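PDB 4QO5: cytochrome c-552/4 domain-containing protein from Ignicoccus hospitalis KIN4/I, which is a membrane-associated octaheme cytochrome c of uncertain function that probably transfers electrons through its covalently bound hemes. Local coordinates for residues A[15-20]-A[79-84]; A[95-100]-A[188-193]; A[466-471]-A[506-511]. All coordinates share one frame; numbering follows the deposited sequence.

Contact 1. Residues A[15-20]-A[79-84]. With HEC (heme c), chain C.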
loop_
_atom_site.group_PDB
_atom_site.type_symbol
_atom_site.label_atom_id
_atom_site.label_comp_id
_atom_site.label_asym_id
_atom_site.label_seq_id
_atom_site.Cartn_x
_atom_site.Cartn_y
_atom_site.Cartn_z
ATOM N N ASN A 15 15.047 -38.245 17.264
ATOM C CA ASN A 15 16.413 -37.746 17.345
ATOM C C ASN A 15 16.502 -36.391 18.027
ATOM O O ASN A 15 17.282 -35.530 17.621
ATOM C CB ASN A 15 17.052 -37.707 15.947
ATOM C CG ASN A 15 17.056 -39.066 15.282
ATOM O OD1 ASN A 15 17.455 -40.055 15.894
ATOM N ND2 ASN A 15 16.587 -39.129 14.035
ATOM N N VAL A 16 15.686 -36.207 19.066
ATOM C CA VAL A 16 15.762 -35.022 19.898
ATOM C C VAL A 16 16.794 -35.258 21.011
ATOM O O VAL A 16 16.852 -36.337 21.595
ATOM C CB VAL A 16 14.382 -34.682 20.486
ATOM C CG1 VAL A 16 14.432 -33.356 21.211
ATOM C CG2 VAL A 16 13.347 -34.628 19.356
ATOM N N SER A 17 17.630 -34.266 21.292
ATOM C CA SER A 17 18.635 -34.440 22.347
ATOM C C SER A 17 17.934 -34.483 23.703
ATOM O O SER A 17 16.837 -33.939 23.856
ATOM C CB SER A 17 19.676 -33.314 22.304
ATOM O OG SER A 17 19.109 -32.073 22.710
ATOM N N PRO A 18 18.553 -35.155 24.690
ATOM C CA PRO A 18 17.970 -35.166 26.038
ATOM C C PRO A 18 17.801 -33.756 26.571
ATOM O O PRO A 18 16.827 -33.475 27.277
ATOM C CB PRO A 18 19.012 -35.911 26.873
ATOM C CG PRO A 18 19.748 -36.762 25.893
ATOM C CD PRO A 18 19.735 -36.025 24.579
ATOM N N GLN A 19 18.732 -32.874 26.228
ATOM C CA GLN A 19 18.645 -31.495 26.692
ATOM C C GLN A 19 17.425 -30.803 26.119
ATOM O O GLN A 19 16.640 -30.196 26.845
ATOM C CB GLN A 19 19.895 -30.713 26.324
ATOM C CG GLN A 19 21.151 -31.205 27.036
ATOM C CD GLN A 19 21.965 -32.179 26.195
ATOM O OE1 GLN A 19 21.441 -32.853 25.305
ATOM N NE2 GLN A 19 23.260 -32.254 26.478
ATOM N N THR A 20 17.260 -30.915 24.808
ATOM C CA THR A 20 16.153 -30.246 24.150
ATOM C C THR A 20 14.820 -30.791 24.656
ATOM O O THR A 20 13.868 -30.037 24.813
ATOM C CB THR A 20 16.308 -30.279 22.618
ATOM O OG1 THR A 20 17.310 -29.320 22.257
ATOM C CG2 THR A 20 14.990 -29.888 21.896
ATOM N N CYS A 79 16.119 -26.547 20.729
ATOM C CA CYS A 79 16.360 -25.375 21.567
ATOM C C CYS A 79 17.790 -25.351 22.127
ATOM O O CYS A 79 18.456 -24.322 22.116
ATOM C CB CYS A 79 15.385 -25.373 22.756
ATOM S SG CYS A 79 13.719 -26.080 22.418
ATOM N N TYR A 80 18.251 -26.487 22.626
ATOM C CA TYR A 80 19.572 -26.519 23.243
ATOM C C TYR A 80 20.686 -26.469 22.200
ATOM O O TYR A 80 21.757 -25.910 22.449
ATOM C CB TYR A 80 19.721 -27.749 24.133
ATOM C CG TYR A 80 21.089 -27.818 24.781
ATOM C CD1 TYR A 80 21.382 -27.034 25.887
ATOM C CD2 TYR A 80 22.086 -28.638 24.263
ATOM C CE1 TYR A 80 22.632 -27.078 26.484
ATOM C CE2 TYR A 80 23.344 -28.687 24.855
ATOM C CZ TYR A 80 23.601 -27.902 25.964
ATOM O OH TYR A 80 24.838 -27.928 26.566
ATOM N N GLU A 81 20.421 -27.026 21.019
ATOM C CA GLU A 81 21.441 -27.097 19.981
ATOM C C GLU A 81 21.859 -25.697 19.537
ATOM O O GLU A 81 23.037 -25.450 19.315
ATOM C CB GLU A 81 20.983 -27.958 18.795
ATOM C CG GLU A 81 20.968 -29.463 19.086
ATOM C CD GLU A 81 20.083 -29.848 20.278
ATOM O OE1 GLU A 81 20.611 -30.418 21.263
ATOM O OE2 GLU A 81 18.858 -29.592 20.233
ATOM N N CYS A 82 20.911 -24.772 19.441
ATOM C CA CYS A 82 21.249 -23.362 19.166
ATOM C C CYS A 82 21.626 -22.535 20.394
ATOM O O CYS A 82 22.677 -21.902 20.427
ATOM C CB CYS A 82 20.115 -22.670 18.418
ATOM S SG CYS A 82 20.064 -23.279 16.735
ATOM N N HIS A 83 20.752 -22.518 21.392
ATOM C CA HIS A 83 20.918 -21.602 22.504
ATOM C C HIS A 83 22.011 -22.013 23.471
ATOM O O HIS A 83 22.420 -21.217 24.304
ATOM C CB HIS A 83 19.598 -21.424 23.260
ATOM C CG HIS A 83 18.602 -20.620 22.501
ATOM N ND1 HIS A 83 18.652 -19.241 22.443
ATOM C CD2 HIS A 83 17.551 -20.989 21.732
ATOM C CE1 HIS A 83 17.662 -18.795 21.689
ATOM N NE2 HIS A 83 16.985 -19.838 21.262
ATOM N N GLY A 84 22.476 -23.251 23.361
ATOM C CA GLY A 84 23.550 -23.722 24.229
ATOM C C GLY A 84 24.916 -23.711 23.563
ATOM O O GLY A 84 25.901 -24.136 24.166
HETATM FE FE HEC C . 15.350 -19.671 19.960
HETATM C CHA HEC C . 15.542 -16.286 20.528
HETATM C CHB HEC C . 13.450 -19.993 22.831
HETATM C CHC HEC C . 15.070 -22.899 19.304
HETATM C CHD HEC C . 17.443 -19.331 17.266
HETATM N NA HEC C . 14.600 -18.415 21.361
HETATM C C1A HEC C . 14.817 -17.036 21.407
HETATM C C2A HEC C . 14.161 -16.492 22.566
HETATM C C3A HEC C . 13.570 -17.500 23.198
HETATM C C4A HEC C . 13.830 -18.722 22.464
HETATM C CMA HEC C . 12.732 -17.389 24.490
HETATM C CAA HEC C . 14.198 -15.004 22.995
HETATM C CBA HEC C . 13.509 -14.048 22.036
HETATM C CGA HEC C . 12.048 -14.058 22.372
HETATM O O1A HEC C . 11.235 -14.051 21.410
HETATM O O2A HEC C . 11.710 -14.093 23.589
HETATM N NB HEC C . 14.537 -21.093 20.930
HETATM C C1B HEC C . 13.688 -21.059 22.027
HETATM C C2B HEC C . 13.006 -22.316 22.154
HETATM C C3B HEC C . 13.446 -23.047 21.120
HETATM C C4B HEC C . 14.419 -22.332 20.375
HETATM C CMB HEC C . 11.933 -22.596 23.244
HETATM C CAB HEC C . 13.067 -24.396 20.538
HETATM C CBB HEC C . 11.521 -24.645 20.613
HETATM N NC HEC C . 16.134 -20.885 18.592
HETATM C C1C HEC C . 15.919 -22.233 18.484
HETATM C C2C HEC C . 16.829 -22.805 17.524
HETATM C C3C HEC C . 17.295 -21.743 16.844
HETATM C C4C HEC C . 16.992 -20.575 17.584
HETATM C CMC HEC C . 16.632 -24.274 17.052
HETATM C CAC HEC C . 18.233 -21.541 15.627
HETATM C CBC HEC C . 18.030 -22.550 14.461
HETATM N ND HEC C . 16.300 -18.095 19.090
HETATM C C1D HEC C . 17.075 -18.199 17.938
HETATM C C2D HEC C . 17.523 -16.908 17.480
HETATM C C3D HEC C . 16.957 -15.931 18.498
HETATM C C4D HEC C . 16.231 -16.758 19.452
HETATM C CMD HEC C . 18.388 -16.712 16.201
HETATM C CAD HEC C . 17.058 -14.383 18.602
HETATM C CBD HEC C . 18.151 -13.720 17.786
HETATM C CGD HEC C . 17.626 -13.395 16.397
HETATM O O1D HEC C . 18.398 -12.832 15.595
HETATM O O2D HEC C . 16.441 -13.691 16.097
HETATM O O HOH W 1 17.607 -31.881 19.548
#
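Ser17 and Thr20 grip the carboxylate of Glu81 from the start of helix 18-30, one hydroxyl to each oxygen. Ser17 OG donates to Glu81 OE1 over 2.7 Å and Thr20 OG1 donates to Glu81 OE2 over 2.6 Å; both arrive on the syn side, tilted somewhat out of the carboxylate plane. A bend in the Glu81 chain (chi2 58°) brings the acid back to these hydroxyls. Each hydroxyl also accepts: Ser17 OG N-caps its helix, taking Thr20 N at 3.0 Å, and Thr20 OG1 takes Tyr80 N at 3.0 Å. A water joins Ser17 N to Glu81 OE2, to which it donates over 2.7 Å. With an alanine here instead of Glu81, both hydroxyls and this water would probably lose their acceptor, and helix 79-83 this tie to the start of helix 18-30. Toward the more open side the contact is looser, made by CH-pi and amide-ring stacking: Gln19 CB rests over one face of the Tyr80 ring, 3.9 Å from its centroid, while the Gln19 amide lies stacked, its plane 8° from the ring's. Gly84 CA lies over the rim of the opposite face. Cys79, Cys82 and His83 complete a CXXCH heme-attachment motif: thioethers fix the porphyrin, and His83 NE2 binds the iron at 2.1 Å, with His222 as the other axial ligand. Buried and held by several donors, the carboxylate of Glu81 is likely to stay ionised, tying the helix start at Ser17 to the heme-binding turn.

Contact 2. Residues A[95-100]-A[188-193]. With HEC (heme c), chain B.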
loop_
_atom_site.group_PDB
_atom_site.type_symbol
_atom_site.label_atom_id
_atom_site.label_comp_id
_atom_site.label_asym_id
_atom_site.label_seq_id
_atom_site.Cartn_x
_atom_site.Cartn_y
_atom_site.Cartn_z
ATOM N N ASP A 95 22.871 -18.906 33.446
ATOM C CA ASP A 95 22.351 -20.174 33.924
ATOM C C ASP A 95 20.829 -20.168 33.779
ATOM O O ASP A 95 20.168 -19.157 34.025
ATOM C CB ASP A 95 22.746 -20.439 35.372
ATOM C CG ASP A 95 22.554 -21.892 35.756
ATOM O OD1 ASP A 95 23.432 -22.714 35.406
ATOM O OD2 ASP A 95 21.521 -22.214 36.384
ATOM N N HIS A 96 20.281 -21.305 33.372
ATOM C CA HIS A 96 18.867 -21.395 33.050
ATOM C C HIS A 96 18.445 -22.833 33.257
ATOM O O HIS A 96 18.670 -23.673 32.392
ATOM C CB HIS A 96 18.652 -20.994 31.595
ATOM C CG HIS A 96 17.217 -20.812 31.223
ATOM N ND1 HIS A 96 16.433 -19.809 31.754
ATOM C CD2 HIS A 96 16.427 -21.497 30.367
ATOM C CE1 HIS A 96 15.217 -19.888 31.249
ATOM N NE2 HIS A 96 15.188 -20.904 30.406
ATOM N N PHE A 97 17.863 -23.104 34.420
ATOM C CA PHE A 97 17.415 -24.443 34.792
ATOM C C PHE A 97 18.453 -25.547 34.572
ATOM O O PHE A 97 18.132 -26.642 34.104
ATOM C CB PHE A 97 16.087 -24.735 34.103
ATOM C CG PHE A 97 15.032 -23.732 34.450
ATOM C CD1 PHE A 97 14.476 -23.717 35.725
ATOM C CD2 PHE A 97 14.648 -22.761 33.541
ATOM C CE1 PHE A 97 13.516 -22.781 36.070
ATOM C CE2 PHE A 97 13.685 -21.812 33.877
ATOM C CZ PHE A 97 13.117 -21.827 35.145
ATOM N N GLY A 98 19.698 -25.239 34.914
ATOM C CA GLY A 98 20.778 -26.209 34.853
ATOM C C GLY A 98 21.598 -26.155 33.574
ATOM O O GLY A 98 22.619 -26.828 33.459
ATOM N N PHE A 99 21.149 -25.354 32.615
ATOM C CA PHE A 99 21.830 -25.220 31.335
ATOM C C PHE A 99 22.482 -23.849 31.210
ATOM O O PHE A 99 22.057 -22.892 31.853
ATOM C CB PHE A 99 20.825 -25.402 30.203
ATOM C CG PHE A 99 20.037 -26.675 30.298
ATOM C CD1 PHE A 99 18.746 -26.670 30.806
ATOM C CD2 PHE A 99 20.579 -27.869 29.869
ATOM C CE1 PHE A 99 18.017 -27.844 30.887
ATOM C CE2 PHE A 99 19.859 -29.041 29.946
ATOM C CZ PHE A 99 18.576 -29.030 30.457
ATOM N N LYS A 100 23.534 -23.758 30.401
ATOM C CA LYS A 100 24.160 -22.470 30.120
ATOM C C LYS A 100 23.698 -21.999 28.745
ATOM O O LYS A 100 24.196 -22.468 27.723
ATOM C CB LYS A 100 25.685 -22.587 30.145
ATOM C CG LYS A 100 26.254 -22.830 31.535
ATOM C CD LYS A 100 27.751 -23.126 31.470
ATOM C CE LYS A 100 28.023 -24.624 31.566
ATOM N NZ LYS A 100 28.728 -24.992 32.833
ATOM N N ILE A 188 7.105 -19.668 38.213
ATOM C CA ILE A 188 8.517 -20.026 38.299
ATOM C C ILE A 188 9.396 -18.784 38.422
ATOM O O ILE A 188 9.201 -17.812 37.694
ATOM C CB ILE A 188 8.976 -20.775 37.027
ATOM C CG1 ILE A 188 7.876 -21.706 36.511
ATOM C CG2 ILE A 188 10.269 -21.534 37.284
ATOM C CD1 ILE A 188 8.172 -22.289 35.135
ATOM N N PRO A 189 10.366 -18.807 39.350
ATOM C CA PRO A 189 11.391 -17.757 39.365
ATOM C C PRO A 189 12.368 -17.964 38.206
ATOM O O PRO A 189 12.908 -19.059 38.044
ATOM C CB PRO A 189 12.103 -17.975 40.705
ATOM C CG PRO A 189 11.158 -18.799 41.527
ATOM C CD PRO A 189 10.430 -19.663 40.546
ATOM N N VAL A 190 12.564 -16.933 37.391
ATOM C CA VAL A 190 13.440 -17.021 36.225
ATOM C C VAL A 190 14.244 -15.740 36.076
ATOM O O VAL A 190 13.689 -14.643 36.114
ATOM C CB VAL A 190 12.632 -17.217 34.926
ATOM C CG1 VAL A 190 13.567 -17.445 33.720
ATOM C CG2 VAL A 190 11.665 -18.372 35.071
ATOM N N THR A 191 15.552 -15.879 35.890
ATOM C CA THR A 191 16.388 -14.729 35.586
ATOM C C THR A 191 16.520 -14.540 34.075
ATOM O O THR A 191 16.823 -15.492 33.345
ATOM C CB THR A 191 17.787 -14.890 36.200
ATOM O OG1 THR A 191 17.668 -15.046 37.616
ATOM C CG2 THR A 191 18.643 -13.676 35.902
ATOM N N LEU A 192 16.287 -13.313 33.607
ATOM C CA LEU A 192 16.366 -13.003 32.182
ATOM C C LEU A 192 17.488 -12.011 31.934
ATOM O O LEU A 192 17.872 -11.259 32.830
ATOM C CB LEU A 192 15.049 -12.389 31.696
ATOM C CG LEU A 192 13.797 -13.246 31.875
ATOM C CD1 LEU A 192 12.564 -12.516 31.317
ATOM C CD2 LEU A 192 13.988 -14.592 31.178
ATOM N N VAL A 193 18.017 -12.007 30.720
ATOM C CA VAL A 193 19.062 -11.057 30.381
ATOM C C VAL A 193 18.465 -9.677 30.141
ATOM O O VAL A 193 17.433 -9.546 29.481
ATOM C CB VAL A 193 19.825 -11.494 29.110
ATOM C CG1 VAL A 193 20.904 -10.479 28.772
ATOM C CG2 VAL A 193 20.430 -12.879 29.306
HETATM FE FE HEC B . 13.609 -21.465 29.008
HETATM C CHA HEC B . 13.118 -18.074 29.063
HETATM C CHB HEC B . 15.392 -21.213 26.153
HETATM C CHC HEC B . 14.738 -24.615 29.494
HETATM C CHD HEC B . 11.206 -21.939 31.367
HETATM N NA HEC B . 14.120 -19.918 27.810
HETATM C C1A HEC B . 13.956 -18.581 28.088
HETATM C C2A HEC B . 14.773 -17.828 27.163
HETATM C C3A HEC B . 15.407 -18.691 26.362
HETATM C C4A HEC B . 14.999 -20.029 26.744
HETATM C CMA HEC B . 16.387 -18.363 25.206
HETATM C CAA HEC B . 14.908 -16.288 27.141
HETATM C CBA HEC B . 15.794 -15.937 28.333
HETATM C CGA HEC B . 16.204 -14.487 28.346
HETATM O O1A HEC B . 15.645 -13.662 27.573
HETATM O O2A HEC B . 17.124 -14.158 29.136
HETATM N NB HEC B . 14.766 -22.690 27.968
HETATM C C1B HEC B . 15.521 -22.367 26.858
HETATM C C2B HEC B . 16.458 -23.414 26.597
HETATM C C3B HEC B . 16.292 -24.319 27.579
HETATM C C4B HEC B . 15.206 -23.905 28.416
HETATM C CMB HEC B . 17.473 -23.343 25.424
HETATM C CAB HEC B . 17.009 -25.633 27.936
HETATM C CBB HEC B . 18.504 -25.674 27.555
HETATM N NC HEC B . 13.041 -23.016 30.172
HETATM C C1C HEC B . 13.713 -24.202 30.310
HETATM C C2C HEC B . 13.030 -25.021 31.292
HETATM C C3C HEC B . 12.221 -24.187 31.978
HETATM C C4C HEC B . 12.098 -22.972 31.181
HETATM C CMC HEC B . 13.743 -26.274 31.834
HETATM C CAC HEC B . 11.339 -24.465 33.239
HETATM C CBC HEC B . 11.869 -25.347 34.385
HETATM N ND HEC B . 12.359 -20.203 30.046
HETATM C C1D HEC B . 11.393 -20.642 30.948
HETATM C C2D HEC B . 10.608 -19.514 31.376
HETATM C C3D HEC B . 11.208 -18.301 30.668
HETATM C C4D HEC B . 12.288 -18.822 29.860
HETATM C CMD HEC B . 9.418 -19.531 32.365
HETATM C CAD HEC B . 10.741 -16.835 30.762
HETATM C CBD HEC B . 9.362 -16.720 30.126
HETATM C CGD HEC B . 8.865 -15.300 30.208
HETATM O O1D HEC B . 7.649 -15.084 29.962
HETATM O O2D HEC B . 9.668 -14.380 30.517
HETATM O O HOH W 2 17.395 -18.147 33.646
#
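The chain reverses through a type I' turn from His96 to Phe99, and strand 188-193 passes beside it without any direct hydrogen bond between them, His96 CA and Thr191 CA standing 7.6 Å apart. Contact is made mainly by side chains. The far end of the Phe97 ring reaches the strand edge-on: Phe97 CZ meets Ile188 CG2 at 3.6 Å and Val190 CG2 at 3.7 Å. One face of the same ring lies over the heme, above pyrrole atom C3C and vinyl-derived CBC. His96, with CG anti to the backbone N (chi1 -170°), directs its imidazole at the iron, NE2 to FE 2.2 Å; its CE1 touches Val190 CG1 at 3.8 Å. Two beta hairpins, 94-101 and 176-196, thus converge on one side of a bis-histidine heme c, whose other axial ligand is His27. A water bridges the two hairpins: it accepts from His96 ND1 at 2.7 Å and donates to the carbonyl oxygens of Asp95 and Thr191, which, with the iron bond, probably helps fix the rotation of the imidazole. Phe97 CD2 sits over the centre of one face of that imidazole. Farther along the strand, Val193 N donates to propionate oxygen O2A of the heme over 2.8 Å, nearly straight at 165°.

Contact 3. Residues A[466-471]-A[506-511]. With CA (calcium ion), chain J.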
loop_
_atom_site.group_PDB
_atom_site.type_symbol
_atom_site.label_atom_id
_atom_site.label_comp_id
_atom_site.label_asym_id
_atom_site.label_seq_id
_atom_site.Cartn_x
_atom_site.Cartn_y
_atom_site.Cartn_z
ATOM N N GLU A 466 16.681 22.142 2.191
ATOM C CA GLU A 466 17.705 21.103 2.159
ATOM C C GLU A 466 17.044 19.721 2.131
ATOM O O GLU A 466 17.510 18.803 1.459
ATOM C CB GLU A 466 18.658 21.258 3.357
ATOM C CG GLU A 466 19.499 22.537 3.270
ATOM C CD GLU A 466 20.087 23.000 4.597
ATOM O OE1 GLU A 466 19.696 22.475 5.662
ATOM O OE2 GLU A 466 20.938 23.913 4.563
ATOM N N LYS A 467 15.926 19.581 2.834
ATOM C CA LYS A 467 15.207 18.312 2.820
ATOM C C LYS A 467 14.540 18.062 1.463
ATOM O O LYS A 467 14.385 16.914 1.041
ATOM C CB LYS A 467 14.195 18.257 3.972
ATOM C CG LYS A 467 14.881 18.152 5.364
ATOM C CD LYS A 467 13.863 18.397 6.470
ATOM C CE LYS A 467 14.521 18.796 7.784
ATOM N NZ LYS A 467 15.413 17.728 8.299
ATOM N N LEU A 468 14.147 19.132 0.783
ATOM C CA LEU A 468 13.623 19.000 -0.575
ATOM C C LEU A 468 14.715 18.455 -1.489
ATOM O O LEU A 468 14.469 17.586 -2.318
ATOM C CB LEU A 468 13.111 20.343 -1.094
ATOM C CG LEU A 468 11.869 20.892 -0.384
ATOM C CD1 LEU A 468 11.441 22.206 -1.027
ATOM C CD2 LEU A 468 10.736 19.877 -0.443
ATOM N N TRP A 469 15.934 18.956 -1.320
ATOM C CA TRP A 469 17.056 18.446 -2.090
ATOM C C TRP A 469 17.286 16.961 -1.789
ATOM O O TRP A 469 17.430 16.155 -2.705
ATOM C CB TRP A 469 18.295 19.274 -1.798
ATOM C CG TRP A 469 19.593 18.637 -2.227
ATOM C CD1 TRP A 469 20.039 18.438 -3.522
ATOM C CD2 TRP A 469 20.618 18.140 -1.366
ATOM N NE1 TRP A 469 21.280 17.836 -3.493
ATOM C CE2 TRP A 469 21.657 17.646 -2.187
ATOM C CE3 TRP A 469 20.763 18.062 0.031
ATOM C CZ2 TRP A 469 22.830 17.089 -1.659
ATOM C CZ3 TRP A 469 21.924 17.510 0.550
ATOM C CH2 TRP A 469 22.945 17.032 -0.298
ATOM N N VAL A 470 17.302 16.601 -0.507
ATOM C CA VAL A 470 17.443 15.198 -0.112
ATOM C C VAL A 470 16.435 14.294 -0.828
ATOM O O VAL A 470 16.814 13.267 -1.399
ATOM C CB VAL A 470 17.351 15.001 1.430
ATOM C CG1 VAL A 470 17.272 13.517 1.778
ATOM C CG2 VAL A 470 18.553 15.639 2.124
ATOM N N GLU A 471 15.163 14.698 -0.839
ATOM C CA GLU A 471 14.116 13.885 -1.447
ATOM C C GLU A 471 14.330 13.678 -2.944
ATOM O O GLU A 471 13.971 12.637 -3.483
ATOM C CB GLU A 471 12.735 14.482 -1.174
ATOM C CG GLU A 471 12.457 14.545 0.310
ATOM C CD GLU A 471 11.101 15.114 0.655
ATOM O OE1 GLU A 471 10.284 15.346 -0.263
ATOM O OE2 GLU A 471 10.859 15.329 1.862
ATOM N N GLU A 506 10.874 22.346 -9.310
ATOM C CA GLU A 506 10.116 23.585 -9.359
ATOM C C GLU A 506 9.774 24.107 -7.969
ATOM O O GLU A 506 9.715 25.308 -7.753
ATOM C CB GLU A 506 8.854 23.403 -10.195
ATOM C CG GLU A 506 9.159 23.123 -11.650
ATOM C CD GLU A 506 9.991 24.220 -12.294
ATOM O OE1 GLU A 506 9.820 25.403 -11.916
ATOM O OE2 GLU A 506 10.815 23.902 -13.181
ATOM N N HIS A 507 9.561 23.203 -7.027
ATOM C CA HIS A 507 9.300 23.621 -5.650
ATOM C C HIS A 507 10.506 24.382 -5.099
ATOM O O HIS A 507 10.361 25.484 -4.553
ATOM C CB HIS A 507 8.851 22.428 -4.802
ATOM C CG HIS A 507 8.437 22.778 -3.404
ATOM N ND1 HIS A 507 7.790 23.959 -3.101
ATOM C CD2 HIS A 507 8.338 22.009 -2.297
ATOM C CE1 HIS A 507 7.461 23.959 -1.822
ATOM N NE2 HIS A 507 7.763 22.786 -1.314
ATOM N N MET A 508 11.702 23.838 -5.305
ATOM C CA MET A 508 12.913 24.555 -4.915
ATOM C C MET A 508 13.053 25.909 -5.615
ATOM O O MET A 508 13.404 26.907 -4.981
ATOM C CB MET A 508 14.154 23.691 -5.146
ATOM C CG MET A 508 14.117 22.371 -4.389
ATOM S SD MET A 508 15.649 21.452 -4.632
ATOM C CE MET A 508 16.826 22.498 -3.769
ATOM N N LYS A 509 12.753 25.951 -6.912
ATOM C CA LYS A 509 12.842 27.202 -7.657
ATOM C C LYS A 509 11.863 28.257 -7.141
ATOM O O LYS A 509 12.198 29.441 -7.060
ATOM C CB LYS A 509 12.645 26.951 -9.157
ATOM C CG LYS A 509 13.857 26.308 -9.804
ATOM C CD LYS A 509 13.539 25.704 -11.165
ATOM C CE LYS A 509 13.117 26.747 -12.164
ATOM N NZ LYS A 509 13.035 26.149 -13.534
ATOM N N THR A 510 10.656 27.829 -6.789
ATOM C CA THR A 510 9.661 28.745 -6.247
ATOM C C THR A 510 10.106 29.353 -4.908
ATOM O O THR A 510 9.992 30.568 -4.697
ATOM C CB THR A 510 8.283 28.060 -6.121
ATOM O OG1 THR A 510 7.750 27.841 -7.437
ATOM C CG2 THR A 510 7.326 28.931 -5.341
ATOM N N LEU A 511 10.642 28.519 -4.020
ATOM C CA LEU A 511 11.170 29.011 -2.747
ATOM C C LEU A 511 12.287 30.042 -2.947
ATOM O O LEU A 511 12.306 31.082 -2.289
ATOM C CB LEU A 511 11.651 27.851 -1.874
ATOM C CG LEU A 511 10.527 27.005 -1.271
ATOM C CD1 LEU A 511 11.087 25.784 -0.565
ATOM C CD2 LEU A 511 9.687 27.841 -0.320
HETATM CA CA CA J . 21.277 23.979 6.909
HETATM O O HOH W 3 21.892 24.764 9.065
#
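Leu468 carries most of the contact, meeting His507, Met508 and Leu511 of the facing helix. Its CD1 branch does the closest work, lying 3.4 Å from His507 CD2 and, by methyl-to-methyl packing, 3.6 Å from Leu511 CD1. The leucine side chain crosses those of His507 and Leu511 at about a right angle. Nearer the backbone, Leu468 CB faces Met508 CG at 4.0 Å. Met508 bends at its last torsion (chi3 67°), which carries the terminal methyl to Trp469: Met508 CE and Trp469 CB are 4.1 Å apart. No hydrogen bond crosses between the segments, and the touching side chains are all buried.

These side chains sit between two antiparallel helices, 464-485 and 498-520; the axes of the two short segments approach to 10.2 Å, with 163° between their directions. With helix 413-447, which lies against Trp469 and Met508, they form a helical bundle near the C-terminus that also joins the subunits of a trimer. The imidazole is set by its neighbours: His507 NE2 hydrogen-bonds with Tyr464 OH of the same chain, and the ring stacks on Tyr464 of the third subunit. Trp469 is fixed at its far end, its NE1 hydrogen-bonded to Thr438 OG1.

On another side of helix 464-485, turned away from helix 498-520, Glu466 extends to a calcium ion and binds it through both oxygens, OE1 at 2.5 Å and OE2 at 2.4 Å. A water lies in the same shell, completed by the side chains of Asp462 and Glu463 and the carbonyl oxygens of His451 and Thr459; this ties the first turn of the helix to the loop ahead of it.

How the contacts relate
Contacts 1 and 2 are neighbours on one side of the chain's centre, their own centres 16 Å apart, and touch directly: Phe99 of contact 2 packs on Gln19 and Tyr80 of contact 1. Each supplies an axial histidine, His83 and His96, to a different heme. Contact 1 is buried and dominated by hydrogen bonds to a carboxylate, whereas contact 2 is partly buried and relies on apolar touches and a bridging water. Contact 3 lies on the opposite side of the chain's centre, its centre about 57 Å from that of contact 1 and 56 Å from that of contact 2, and is a buried, apolar helix pair whose bound ion is calcium. Contacts 2 and 3 both touch the second subunit.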